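PDB 4KJM: extracellular matrix-binding protein ebh from Staphylococcus aureus subsp. aureus, which probably acts as a cell-surface adhesin that binds host extracellular matrix. Local coordinates for residues D25-K30 against A71-Q76; N32-A37 against N67-L72; Q83-A88 against Q117-N122. All coordinates share one frame; numbering follows the deposited sequence.

Overall arrangement
Followed from the N terminus, the chain first reaches segment 25-30, which contact 1 brings against residues 71-76. Contact 2 opens later, on helix 28-44, where residues 32-37 meet residues 67-72 of the returning helix 55-71. Both loops end on the same stretch, sharing Ala71 and Leu72, and the two centres are about 9 Å apart, with one sodium ion touching both. Contact 3 follows in series, closing the loop from helix 74-90 to helix 113-127; its centre is about 19 Å from that of contact 1 and about 28 Å from that of contact 2. Helix 74-90 therefore connects the junction at contact 1 to the second helical bundle.

Contact 1. Residues D25-K30 against A71-Q76; sequences DADEQK and ALNGTQ. With NA (sodium ion), chain C.
Lys30 and Asn73 cross at about a right angle, and Asp27 is bonded to both, linking the start of helix 28-44 to the turn before helix 74-90. The amide of Asn73 works in both directions: Asp27 N donates to Asn73 OD1 (3.1 Å) in the carbonyl plane, while Asn73 ND2 donates to Asp27 OD2 (3.2 Å), meeting it from above the carboxylate plane. The amide and carboxylate planes are 88° apart, so the two groups are not a flat pair. With chi1 at 65°, Asn73 CG sits between its own backbone N and carbonyl carbon, which turns the amide toward residues 26-27.

Asp27 OD2 has a second donor in Lys30 NZ, at 3.1 Å on the anti side, forming a salt bridge; Asp27 OD1 is taken by Asn77. Along the same lysine chain, Lys30 CD packs on Ala71 O at 3.4 Å. Beside this polar cluster Ala26 CB meets Leu72 CD2 at 3.9 Å, and Gly74 CA makes a CH...O contact with Asp25 O (3.5 Å). The arrangement is a junction where two helical bundles join: the start of helix 28-44 is held to the short break between helices 55-71 and 74-90.

Contact 2. Residues N32-A37 against N67-L72; sequences NAYNQA and NAKHAL. With NA (sodium ion), chain C.
Tyr34 and Ala68, whose CA atoms are 4.8 Å apart, mark the register of two helices whose local axes approach to 8.4 Å and run nearly antiparallel, with a signed crossing angle of -154°. The pair is an antiparallel helical hairpin of the FIVAR domain, made from helices 28-44 and 55-71, and no hydrogen bond crosses it. Around Ala68 the methyls of Ala33, Ala37 and Ala68 itself allow the close approach, with Tyr34 packed beside them.

Ala68 CB is the central methyl, facing Ala33, Tyr34 and Ala37: it comes within 3.6 Å of Tyr34 CA and also lies against the backbone O of Ala33. From one turn further along, Ala37 CB is 4.3 Å from Ala68 CB. Beside this alanine cluster, Tyr34 CG is anti to its own backbone N (chi1 175°), which sends the ring out across the direction of helix 55-71, beside Lys69. Tyr34 and Lys69 lie side by side and point the same way, Tyr34 CE1 touching Lys69 CB at 3.8 Å. Lys69 CG comes to the same ring carbon more loosely; from there the extended chain leads away, and its NZ forms a salt bridge with Asp13. At the other end of the tyrosine, Tyr34 CB is 4.2 Å from Leu72 CD2. Helix 14-18 packs against the pair, Thr17 and Leu18 touching Tyr34.

The end of helix 55-71 also carries a sodium site, outside the apolar interface. The carbonyl oxygens His70 O and Leu72 O each bind the ion at 2.4 Å, and three waters complete the ligands found here. One of those waters is fixed twice: besides binding sodium, water 1 donates a hydrogen bond to Lys69 O at 2.8 Å.

Contact 3. Residues Q83-A88 against Q117-N122; sequences QAAITA and QDVQHN. With ZN (zinc ion), chain I; ZN (zinc ion), chain G; ZN (zinc ion), chain H.
Gln120 OE1 lies against helix 74-90 at three points: Ala84 C, Ala84 CB and Ala85 N are each 3.6 Å from Gln120 OE1. These are van der Waals contacts, and no hydrogen bond crosses between residues 83-88 and 117-122. The side chain reaches this place because chi1, at -178°, points Gln120 CG opposite the backbone N, and the extended chain beyond it reaches across the partner helix, between Ala84 and Ala88. Gln120 CG therefore rests on Ala88 CB at 3.9 Å, while nearer the backbone Gln120 CB packs on Ala85 CB at 4.0 Å. On the inner side of the pair, Ala85 CB reaches Val119 CG1 at 4.4 Å. Helix 97-108 covers that side, with Ala107 against Ala85 and Gln106 against Val119.

Polar groups away from the interface carry metals. The His121 ring joins two zinc ions, one bound by His121 ND1 at 2.3 Å and another by NE2. A third zinc ion is held by Asp118 OD1 at 2.3 Å together with three waters, and of these, water 4 also donates to Asp118 OD2. None of the three ions lies between the two helices.

The local axes approach to 8.5 Å with only 14° between their N-to-C directions, so helices 74-90 and 113-127 run side by side in the same sense. With helix 97-108 connecting them and covering one flank, this is the parallel pairing of first and third helices in the three-helix bundle of a GA module.

Contact 1. Residues D25-K30 against A71-Q76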
ATOM      1  N   ASP A  25       0.162  12.359   2.249  1.00 24.52           N
ATOM      2  CA  ASP A  25       1.314  13.165   2.543  1.00 26.99           C
ATOM      3  C   ASP A  25       2.363  13.179   1.400  1.00 27.80           C
ATOM      4  O   ASP A  25       3.451  13.733   1.582  1.00 28.10           O
ATOM      5  CB  ASP A  25       1.968  12.757   3.896  1.00 26.65           C
ATOM      6  CG  ASP A  25       1.219  13.300   5.113  1.00 28.47           C
ATOM      7  OD1 ASP A  25       0.410  14.256   4.966  1.00 28.67           O
ATOM      8  OD2 ASP A  25       1.379  12.712   6.212  1.00 26.47           O
ATOM      9  N   ALA A  26       2.065  12.529   0.261  1.00 26.37           N
ATOM     10  CA  ALA A  26       2.948  12.622  -0.880  1.00 26.87           C
ATOM     11  C   ALA A  26       2.952  14.061  -1.390  1.00 28.46           C
ATOM     12  O   ALA A  26       2.011  14.789  -1.169  1.00 29.04           O
ATOM     13  CB  ALA A  26       2.501  11.670  -1.971  1.00 27.05           C
ATOM     14  N   ASP A  27       3.994  14.442  -2.093  1.00 29.89           N
ATOM     15  CA  ASP A  27       4.076  15.708  -2.725  1.00 32.57           C
ATOM     16  C   ASP A  27       2.872  15.867  -3.614  1.00 33.62           C
ATOM     17  O   ASP A  27       2.475  14.919  -4.271  1.00 29.45           O
ATOM     18  CB  ASP A  27       5.307  15.791  -3.631  1.00 35.55           C
ATOM     19  CG  ASP A  27       6.622  15.594  -2.879  1.00 37.36           C
ATOM     20  OD1 ASP A  27       6.695  15.804  -1.663  1.00 36.85           O
ATOM     21  OD2 ASP A  27       7.581  15.222  -3.562  1.00 39.99           O
ATOM     22  N   GLU A  28       2.362  17.096  -3.720  1.00 34.61           N
ATOM     23  CA  GLU A  28       1.163  17.333  -4.508  1.00 36.12           C
ATOM     24  C   GLU A  28       1.250  16.882  -5.974  1.00 35.49           C
ATOM     25  O   GLU A  28       0.285  16.321  -6.520  1.00 32.39           O
ATOM     26  CB  GLU A  28       0.788  18.827  -4.439  1.00 42.07           C
ATOM     27  CG  GLU A  28      -0.491  19.164  -5.198  1.00 47.95           C
ATOM     28  CD  GLU A  28      -0.939  20.611  -4.991  1.00 59.61           C
ATOM     29  OE1 GLU A  28      -0.195  21.365  -4.291  1.00 63.42           O
ATOM     30  OE2 GLU A  28      -2.012  20.997  -5.557  1.00 66.33           O
ATOM     31  N   GLN A  29       2.396  17.105  -6.618  1.00 35.42           N
ATOM     32  CA  GLN A  29       2.582  16.653  -7.994  1.00 36.81           C
ATOM     33  C   GLN A  29       2.451  15.147  -8.110  1.00 34.74           C
ATOM     34  O   GLN A  29       1.956  14.638  -9.125  1.00 34.33           O
ATOM     35  CB  GLN A  29       3.981  17.124  -8.576  1.00 39.15           C
ATOM     36  N   LYS A  30       2.921  14.429  -7.107  1.00 32.65           N
ATOM     37  CA  LYS A  30       2.877  12.976  -7.151  1.00 31.41           C
ATOM     38  C   LYS A  30       1.431  12.500  -6.903  1.00 28.83           C
ATOM     39  O   LYS A  30       0.985  11.500  -7.474  1.00 29.29           O
ATOM     40  CB  LYS A  30       3.903  12.372  -6.132  1.00 30.67           C
ATOM     41  CG  LYS A  30       5.360  12.645  -6.498  1.00 33.67           C
ATOM     42  CD  LYS A  30       6.306  12.209  -5.412  1.00 34.76           C
ATOM     43  CE  LYS A  30       7.768  12.183  -5.874  1.00 38.22           C
ATOM     44  NZ  LYS A  30       8.198  13.559  -6.073  1.00 40.48           N
ATOM     45  N   ALA A  71       5.830   5.973  -6.944  1.00 33.07           N
ATOM     46  CA  ALA A  71       6.443   7.302  -6.745  1.00 31.81           C
ATOM     47  C   ALA A  71       5.852   8.045  -5.529  1.00 29.33           C
ATOM     48  O   ALA A  71       6.515   8.892  -4.967  1.00 28.95           O
ATOM     49  CB  ALA A  71       6.368   8.148  -8.026  1.00 32.10           C
ATOM     50  N   LEU A  72       4.674   7.666  -5.038  1.00 26.99           N
ATOM     51  CA  LEU A  72       4.112   8.354  -3.860  1.00 26.23           C
ATOM     52  C   LEU A  72       5.071   8.270  -2.707  1.00 28.24           C
ATOM     53  O   LEU A  72       5.684   7.210  -2.449  1.00 27.41           O
ATOM     54  CB  LEU A  72       2.773   7.716  -3.471  1.00 25.17           C
ATOM     55  CG  LEU A  72       1.689   7.782  -4.532  1.00 24.66           C
ATOM     56  CD1 LEU A  72       0.517   6.975  -4.073  1.00 25.47           C
ATOM     57  CD2 LEU A  72       1.229   9.208  -4.682  1.00 25.72           C
ATOM     58  N   ASN A  73       5.272   9.394  -2.018  1.00 30.15           N
ATOM     59  CA  ASN A  73       6.324   9.464  -1.015  1.00 29.15           C
ATOM     60  C   ASN A  73       5.923  10.045   0.330  1.00 27.75           C
ATOM     61  O   ASN A  73       6.766  10.613   1.010  1.00 27.56           O
ATOM     62  CB  ASN A  73       7.467  10.278  -1.570  1.00 30.89           C
ATOM     63  CG  ASN A  73       7.111  11.713  -1.821  1.00 31.33           C
ATOM     64  OD1 ASN A  73       5.952  12.083  -1.965  1.00 29.22           O
ATOM     65  ND2 ASN A  73       8.151  12.509  -2.052  1.00 33.74           N
ATOM     66  N   GLY A  74       4.652   9.931   0.704  1.00 26.41           N
ATOM     67  CA  GLY A  74       4.191  10.302   2.004  1.00 25.18           C
ATOM     68  C   GLY A  74       4.939   9.726   3.179  1.00 25.22           C
ATOM     69  O   GLY A  74       5.207  10.430   4.166  1.00 25.75           O
ATOM     70  N   THR A  75       5.301   8.451   3.109  1.00 25.13           N
ATOM     71  CA  THR A  75       6.026   7.810   4.179  1.00 26.15           C
ATOM     72  C   THR A  75       7.400   8.446   4.416  1.00 28.64           C
ATOM     73  O   THR A  75       7.736   8.816   5.564  1.00 26.82           O
ATOM     74  CB  THR A  75       6.201   6.312   3.876  1.00 30.85           C
ATOM     75  OG1 THR A  75       4.918   5.723   3.659  1.00 31.12           O
ATOM     76  CG2 THR A  75       6.818   5.616   5.008  1.00 34.13           C
ATOM     77  N   GLN A  76       8.154   8.631   3.322  1.00 29.15           N
ATOM     78  CA  GLN A  76       9.460   9.305   3.426  1.00 34.27           C
ATOM     79  C   GLN A  76       9.297  10.758   3.857  1.00 31.22           C
ATOM     80  O   GLN A  76      10.079  11.239   4.668  1.00 30.91           O
ATOM     81  CB  GLN A  76      10.295   9.166   2.130  1.00 39.74           C
ATOM     82  CG  GLN A  76      10.243  10.368   1.184  1.00 46.78           C
ATOM     83  CD  GLN A  76      11.349  10.380   0.071  1.00 53.06           C
ATOM     84  OE1 GLN A  76      11.105  10.740  -1.122  1.00 51.94           O
ATOM     85  NE2 GLN A  76      12.575  10.031   0.472  1.00 61.96           N
TER
HETATM   86 NA    NA C 201       6.594   5.056  -2.723  1.00 35.19          NA
HETATM   87  O   HOH W   1       4.489   4.139  -2.943  1.00 28.14           O
HETATM   88  O   HOH W   2       6.604   5.385  -0.348  1.00 41.17           O
HETATM   89  O   HOH W   3       8.914   5.915  -2.594  1.00 39.68           O

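Contact 2. Residues N32-A37 against N67-L72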
ATOM      1  N   ASN A  32      -1.166  14.189  -7.781  1.00 33.46           N
ATOM      2  CA  ASN A  32      -1.831  14.470  -9.044  1.00 36.31           C
ATOM      3  C   ASN A  32      -1.518  13.437 -10.117  1.00 34.42           C
ATOM      4  O   ASN A  32      -2.402  12.981 -10.840  1.00 33.46           O
ATOM      5  CB  ASN A  32      -1.477  15.878  -9.578  1.00 41.27           C
ATOM      6  CG  ASN A  32      -1.995  16.970  -8.698  1.00 43.43           C
ATOM      7  OD1 ASN A  32      -2.833  16.755  -7.833  1.00 44.76           O
ATOM      8  ND2 ASN A  32      -1.456  18.152  -8.882  1.00 47.25           N
ATOM      9  N   ALA A  33      -0.265  13.048 -10.201  1.00 34.60           N
ATOM     10  CA  ALA A  33       0.165  12.015 -11.184  1.00 34.18           C
ATOM     11  C   ALA A  33      -0.568  10.660 -10.946  1.00 30.43           C
ATOM     12  O   ALA A  33      -0.965   9.996 -11.894  1.00 29.77           O
ATOM     13  CB  ALA A  33       1.682  11.835 -11.119  1.00 34.37           C
ATOM     14  N   TYR A  34      -0.760  10.273  -9.690  1.00 27.54           N
ATOM     15  CA  TYR A  34      -1.484   9.022  -9.384  1.00 24.88           C
ATOM     16  C   TYR A  34      -2.958   9.185  -9.783  1.00 24.54           C
ATOM     17  O   TYR A  34      -3.529   8.306 -10.480  1.00 23.66           O
ATOM     18  CB  TYR A  34      -1.332   8.630  -7.914  1.00 23.98           C
ATOM     19  CG  TYR A  34      -2.152   7.427  -7.560  1.00 23.73           C
ATOM     20  CD1 TYR A  34      -1.752   6.148  -7.991  1.00 24.22           C
ATOM     21  CD2 TYR A  34      -3.300   7.528  -6.801  1.00 24.08           C
ATOM     22  CE1 TYR A  34      -2.496   5.015  -7.658  1.00 24.54           C
ATOM     23  CE2 TYR A  34      -4.096   6.409  -6.536  1.00 22.88           C
ATOM     24  CZ  TYR A  34      -3.646   5.155  -6.886  1.00 23.20           C
ATOM     25  OH  TYR A  34      -4.450   4.037  -6.647  1.00 24.08           O
ATOM     26  N   ASN A  35      -3.578  10.280  -9.372  1.00 31.30           N
ATOM     27  CA  ASN A  35      -4.968  10.512  -9.765  1.00 32.91           C
ATOM     28  C   ASN A  35      -5.168  10.522 -11.263  1.00 33.39           C
ATOM     29  O   ASN A  35      -6.095   9.924 -11.767  1.00 33.68           O
ATOM     30  CB  ASN A  35      -5.477  11.866  -9.238  1.00 37.18           C
ATOM     31  CG  ASN A  35      -5.689  11.865  -7.730  1.00 38.58           C
ATOM     32  OD1 ASN A  35      -6.199  10.916  -7.198  1.00 41.14           O
ATOM     33  ND2 ASN A  35      -5.346  12.960  -7.075  1.00 41.36           N
ATOM     34  N   GLN A  36      -4.303  11.199 -11.979  1.00 34.12           N
ATOM     35  CA  GLN A  36      -4.434  11.276 -13.447  1.00 36.36           C
ATOM     36  C   GLN A  36      -4.265   9.900 -14.115  1.00 33.54           C
ATOM     37  O   GLN A  36      -5.022   9.539 -15.013  1.00 33.10           O
ATOM     38  CB  GLN A  36      -3.405  12.292 -13.947  1.00 39.68           C
ATOM     39  CG  GLN A  36      -3.811  13.680 -13.489  1.00 44.48           C
ATOM     40  CD  GLN A  36      -2.739  14.754 -13.669  1.00 49.89           C
ATOM     41  OE1 GLN A  36      -2.734  15.794 -12.981  1.00 53.11           O
ATOM     42  NE2 GLN A  36      -1.849  14.528 -14.615  1.00 52.57           N
ATOM     43  N   ALA A  37      -3.317   9.088 -13.605  1.00 32.38           N
ATOM     44  CA  ALA A  37      -3.083   7.715 -14.138  1.00 31.57           C
ATOM     45  C   ALA A  37      -4.305   6.819 -13.894  1.00 31.29           C
ATOM     46  O   ALA A  37      -4.701   6.029 -14.778  1.00 30.49           O
ATOM     47  CB  ALA A  37      -1.843   7.064 -13.483  1.00 31.75           C
ATOM     48  N   ASN A  67       3.816   3.042 -11.829  1.00 31.98           N
ATOM     49  CA  ASN A  67       4.879   4.014 -11.647  1.00 33.23           C
ATOM     50  C   ASN A  67       4.405   5.162 -10.785  1.00 31.88           C
ATOM     51  O   ASN A  67       5.145   5.606  -9.874  1.00 31.35           O
ATOM     52  CB  ASN A  67       5.349   4.516 -13.029  1.00 36.51           C
ATOM     53  CG  ASN A  67       6.159   3.463 -13.753  1.00 40.80           C
ATOM     54  OD1 ASN A  67       6.651   2.535 -13.120  1.00 43.24           O
ATOM     55  ND2 ASN A  67       6.332   3.605 -15.052  1.00 42.56           N
ATOM     56  N   ALA A  68       3.175   5.645 -11.007  1.00 30.17           N
ATOM     57  CA  ALA A  68       2.683   6.767 -10.174  1.00 29.07           C
ATOM     58  C   ALA A  68       2.506   6.329  -8.749  1.00 27.95           C
ATOM     59  O   ALA A  68       2.782   7.081  -7.786  1.00 28.55           O
ATOM     60  CB  ALA A  68       1.396   7.375 -10.697  1.00 30.30           C
ATOM     61  N   LYS A  69       1.962   5.141  -8.571  1.00 28.16           N
ATOM     62  CA  LYS A  69       1.745   4.638  -7.246  1.00 27.36           C
ATOM     63  C   LYS A  69       3.084   4.453  -6.470  1.00 28.03           C
ATOM     64  O   LYS A  69       3.204   4.816  -5.300  1.00 26.38           O
ATOM     65  CB  LYS A  69       0.935   3.342  -7.268  1.00 30.35           C
ATOM     66  CG  LYS A  69       0.511   2.939  -5.864  1.00 33.64           C
ATOM     67  CD  LYS A  69      -0.208   1.602  -5.877  1.00 38.83           C
ATOM     68  CE  LYS A  69      -0.685   1.251  -4.482  1.00 43.85           C
ATOM     69  NZ  LYS A  69      -1.611   0.086  -4.600  1.00 54.27           N
ATOM     70  N   HIS A  70       4.064   3.852  -7.127  1.00 28.50           N
ATOM     71  CA  HIS A  70       5.340   3.634  -6.503  1.00 33.52           C
ATOM     72  C   HIS A  70       6.072   4.938  -6.162  1.00 31.89           C
ATOM     73  O   HIS A  70       6.748   5.020  -5.125  1.00 32.07           O
ATOM     74  CB  HIS A  70       6.238   2.765  -7.413  1.00 39.25           C
ATOM     75  CG  HIS A  70       7.473   2.320  -6.744  1.00 48.91           C
ATOM     76  ND1 HIS A  70       7.510   1.223  -5.902  1.00 56.22           N
ATOM     77  CD2 HIS A  70       8.739   2.810  -6.788  1.00 57.43           C
ATOM     78  CE1 HIS A  70       8.747   1.056  -5.466  1.00 61.59           C
ATOM     79  NE2 HIS A  70       9.513   1.992  -6.003  1.00 61.20           N
ATOM     80  N   ALA A  71       5.830   5.973  -6.944  1.00 33.07           N
ATOM     81  CA  ALA A  71       6.443   7.302  -6.745  1.00 31.81           C
ATOM     82  C   ALA A  71       5.852   8.045  -5.529  1.00 29.33           C
ATOM     83  O   ALA A  71       6.515   8.892  -4.967  1.00 28.95           O
ATOM     84  CB  ALA A  71       6.368   8.148  -8.026  1.00 32.10           C
ATOM     85  N   LEU A  72       4.674   7.666  -5.038  1.00 26.99           N
ATOM     86  CA  LEU A  72       4.112   8.354  -3.860  1.00 26.23           C
ATOM     87  C   LEU A  72       5.071   8.270  -2.707  1.00 28.24           C
ATOM     88  O   LEU A  72       5.684   7.210  -2.449  1.00 27.41           O
ATOM     89  CB  LEU A  72       2.773   7.716  -3.471  1.00 25.17           C
ATOM     90  CG  LEU A  72       1.689   7.782  -4.532  1.00 24.66           C
ATOM     91  CD1 LEU A  72       0.517   6.975  -4.073  1.00 25.47           C
ATOM     92  CD2 LEU A  72       1.229   9.208  -4.682  1.00 25.72           C
TER
HETATM   93 NA    NA C 201       6.594   5.056  -2.723  1.00 35.19          NA
HETATM   94  O   HOH W   1       4.489   4.139  -2.943  1.00 28.14           O
HETATM   95  O   HOH W   2       6.604   5.385  -0.348  1.00 41.17           O
HETATM   96  O   HOH W   3       8.914   5.915  -2.594  1.00 39.68           O

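Contact 3. Residues Q83-A88 against Q117-N122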
ATOM      1  N   GLN A  83      12.506  13.833  11.543  1.00 34.45           N
ATOM      2  CA  GLN A  83      13.921  14.099  11.752  1.00 39.00           C
ATOM      3  C   GLN A  83      14.176  15.595  11.829  1.00 39.35           C
ATOM      4  O   GLN A  83      14.946  16.049  12.658  1.00 40.46           O
ATOM      5  CB  GLN A  83      14.787  13.496  10.656  1.00 44.15           C
ATOM      6  CG  GLN A  83      16.287  13.783  10.866  1.00 53.05           C
ATOM      7  CD  GLN A  83      16.833  13.291  12.223  1.00 60.46           C
ATOM      8  OE1 GLN A  83      17.100  12.093  12.396  1.00 69.89           O
ATOM      9  NE2 GLN A  83      16.981  14.213  13.194  1.00 60.78           N
ATOM     10  N   ALA A  84      13.497  16.366  10.995  1.00 33.33           N
ATOM     11  CA  ALA A  84      13.600  17.821  11.095  1.00 33.79           C
ATOM     12  C   ALA A  84      13.140  18.341  12.459  1.00 34.82           C
ATOM     13  O   ALA A  84      13.744  19.292  13.019  1.00 34.45           O
ATOM     14  CB  ALA A  84      12.863  18.508   9.955  1.00 33.42           C
ATOM     15  N   ALA A  85      12.035  17.816  12.990  1.00 30.84           N
ATOM     16  CA  ALA A  85      11.536  18.233  14.296  1.00 32.61           C
ATOM     17  C   ALA A  85      12.546  17.879  15.378  1.00 34.03           C
ATOM     18  O   ALA A  85      12.841  18.685  16.270  1.00 32.38           O
ATOM     19  CB  ALA A  85      10.168  17.584  14.593  1.00 33.83           C
ATOM     20  N   ILE A  86      13.084  16.677  15.285  1.00 34.62           N
ATOM     21  CA  ILE A  86      14.066  16.169  16.291  1.00 37.54           C
ATOM     22  C   ILE A  86      15.318  17.039  16.323  1.00 38.45           C
ATOM     23  O   ILE A  86      15.834  17.432  17.381  1.00 39.29           O
ATOM     24  CB  ILE A  86      14.465  14.722  15.963  1.00 37.78           C
ATOM     25  CG1 ILE A  86      13.243  13.798  16.144  1.00 38.76           C
ATOM     26  CG2 ILE A  86      15.654  14.268  16.811  1.00 41.54           C
ATOM     27  CD1 ILE A  86      12.693  13.714  17.536  1.00 39.23           C
ATOM     28  N   THR A  87      15.814  17.322  15.132  1.00 40.10           N
ATOM     29  CA  THR A  87      16.974  18.166  14.980  1.00 42.90           C
ATOM     30  C   THR A  87      16.706  19.515  15.613  1.00 42.31           C
ATOM     31  O   THR A  87      17.536  20.026  16.371  1.00 43.04           O
ATOM     32  CB  THR A  87      17.345  18.329  13.503  1.00 42.32           C
ATOM     33  OG1 THR A  87      17.726  17.054  13.007  1.00 42.12           O
ATOM     34  CG2 THR A  87      18.500  19.273  13.325  1.00 45.96           C
ATOM     35  N   ALA A  88      15.557  20.115  15.308  1.00 40.48           N
ATOM     36  CA  ALA A  88      15.211  21.401  15.958  1.00 40.93           C
ATOM     37  C   ALA A  88      15.160  21.305  17.496  1.00 43.20           C
ATOM     38  O   ALA A  88      15.611  22.218  18.255  1.00 45.94           O
ATOM     39  CB  ALA A  88      13.898  21.928  15.415  1.00 38.57           C
ATOM     40  N   GLN A 117       5.479  18.678  11.863  1.00 29.52           N
ATOM     41  CA  GLN A 117       5.730  20.082  11.624  1.00 29.16           C
ATOM     42  C   GLN A 117       5.228  20.951  12.749  1.00 29.46           C
ATOM     43  O   GLN A 117       5.881  21.984  13.100  1.00 27.99           O
ATOM     44  CB  GLN A 117       5.142  20.518  10.277  1.00 31.26           C
ATOM     45  CG  GLN A 117       5.857  19.794   9.100  1.00 33.20           C
ATOM     46  CD  GLN A 117       5.398  20.243   7.719  1.00 38.39           C
ATOM     47  OE1 GLN A 117       4.257  20.584   7.520  1.00 39.89           O
ATOM     48  NE2 GLN A 117       6.272  20.149   6.760  1.00 41.34           N
ATOM     49  N   ASP A 118       4.038  20.604  13.278  1.00 29.41           N
ATOM     50  CA  ASP A 118       3.493  21.316  14.473  1.00 28.97           C
ATOM     51  C   ASP A 118       4.427  21.164  15.658  1.00 28.51           C
ATOM     52  O   ASP A 118       4.680  22.110  16.425  1.00 28.61           O
ATOM     53  CB  ASP A 118       2.106  20.787  14.843  1.00 26.95           C
ATOM     54  CG  ASP A 118       1.039  21.204  13.864  1.00 31.34           C
ATOM     55  OD1 ASP A 118       1.325  22.103  13.093  1.00 33.33           O
ATOM     56  OD2 ASP A 118      -0.095  20.657  13.863  1.00 33.76           O
ATOM     57  N   VAL A 119       4.939  19.957  15.850  1.00 28.44           N
ATOM     58  CA  VAL A 119       5.914  19.770  16.951  1.00 28.54           C
ATOM     59  C   VAL A 119       7.151  20.664  16.775  1.00 30.15           C
ATOM     60  O   VAL A 119       7.602  21.321  17.723  1.00 31.94           O
ATOM     61  CB  VAL A 119       6.330  18.312  17.075  1.00 27.94           C
ATOM     62  CG1 VAL A 119       7.491  18.194  18.074  1.00 31.06           C
ATOM     63  CG2 VAL A 119       5.123  17.442  17.462  1.00 28.58           C
ATOM     64  N   GLN A 120       7.741  20.662  15.580  1.00 32.10           N
ATOM     65  CA  GLN A 120       8.864  21.534  15.321  1.00 32.43           C
ATOM     66  C   GLN A 120       8.540  22.993  15.655  1.00 34.70           C
ATOM     67  O   GLN A 120       9.322  23.695  16.289  1.00 35.05           O
ATOM     68  CB  GLN A 120       9.286  21.437  13.868  1.00 34.47           C
ATOM     69  CG  GLN A 120      10.502  22.310  13.603  1.00 37.05           C
ATOM     70  CD  GLN A 120      11.135  22.022  12.263  1.00 41.17           C
ATOM     71  OE1 GLN A 120      10.885  21.001  11.647  1.00 39.23           O
ATOM     72  NE2 GLN A 120      11.986  22.904  11.839  1.00 40.88           N
ATOM     73  N   HIS A 121       7.403  23.469  15.174  1.00 35.39           N
ATOM     74  CA  HIS A 121       7.002  24.859  15.445  1.00 38.21           C
ATOM     75  C   HIS A 121       6.836  25.130  16.947  1.00 35.69           C
ATOM     76  O   HIS A 121       7.340  26.122  17.471  1.00 33.51           O
ATOM     77  CB  HIS A 121       5.704  25.171  14.708  1.00 40.48           C
ATOM     78  CG  HIS A 121       5.144  26.503  15.050  1.00 45.36           C
ATOM     79  ND1 HIS A 121       5.490  27.646  14.369  1.00 47.29           N
ATOM     80  CD2 HIS A 121       4.299  26.888  16.032  1.00 46.08           C
ATOM     81  CE1 HIS A 121       4.875  28.678  14.910  1.00 50.63           C
ATOM     82  NE2 HIS A 121       4.166  28.246  15.933  1.00 49.26           N
ATOM     83  N   ASN A 122       6.143  24.213  17.634  1.00 34.21           N
ATOM     84  CA  ASN A 122       5.947  24.330  19.087  1.00 35.60           C
ATOM     85  C   ASN A 122       7.255  24.323  19.905  1.00 36.29           C
ATOM     86  O   ASN A 122       7.421  25.122  20.849  1.00 34.71           O
ATOM     87  CB  ASN A 122       4.963  23.276  19.578  1.00 34.50           C
ATOM     88  CG  ASN A 122       3.573  23.483  18.980  1.00 34.95           C
ATOM     89  OD1 ASN A 122       3.258  24.573  18.455  1.00 35.69           O
ATOM     90  ND2 ASN A 122       2.769  22.457  19.005  1.00 32.47           N
TER
HETATM   91 ZN    ZN I 207       7.412  27.695  13.137  0.50 56.94          ZN
HETATM   92 ZN    ZN G 205      -0.611  22.444  11.837  0.50 54.98          ZN
HETATM   93 ZN    ZN H 206       3.303  29.945  17.303  0.70 52.04          ZN
HETATM   94  O   HOH W   4      -1.818  20.878  12.005  0.50 44.94           O
HETATM   95  O   HOH W   5       0.071  22.554   9.934  0.50 52.77           O
HETATM   96  O   HOH W   6      -2.062  23.827  12.123  0.50 32.89           O
HETATM   97  O   HOH W   7       2.103  29.172  18.711  0.70 37.78           O
HETATM   98  O   HOH W   8       2.259  31.197  16.140  0.70 46.43           O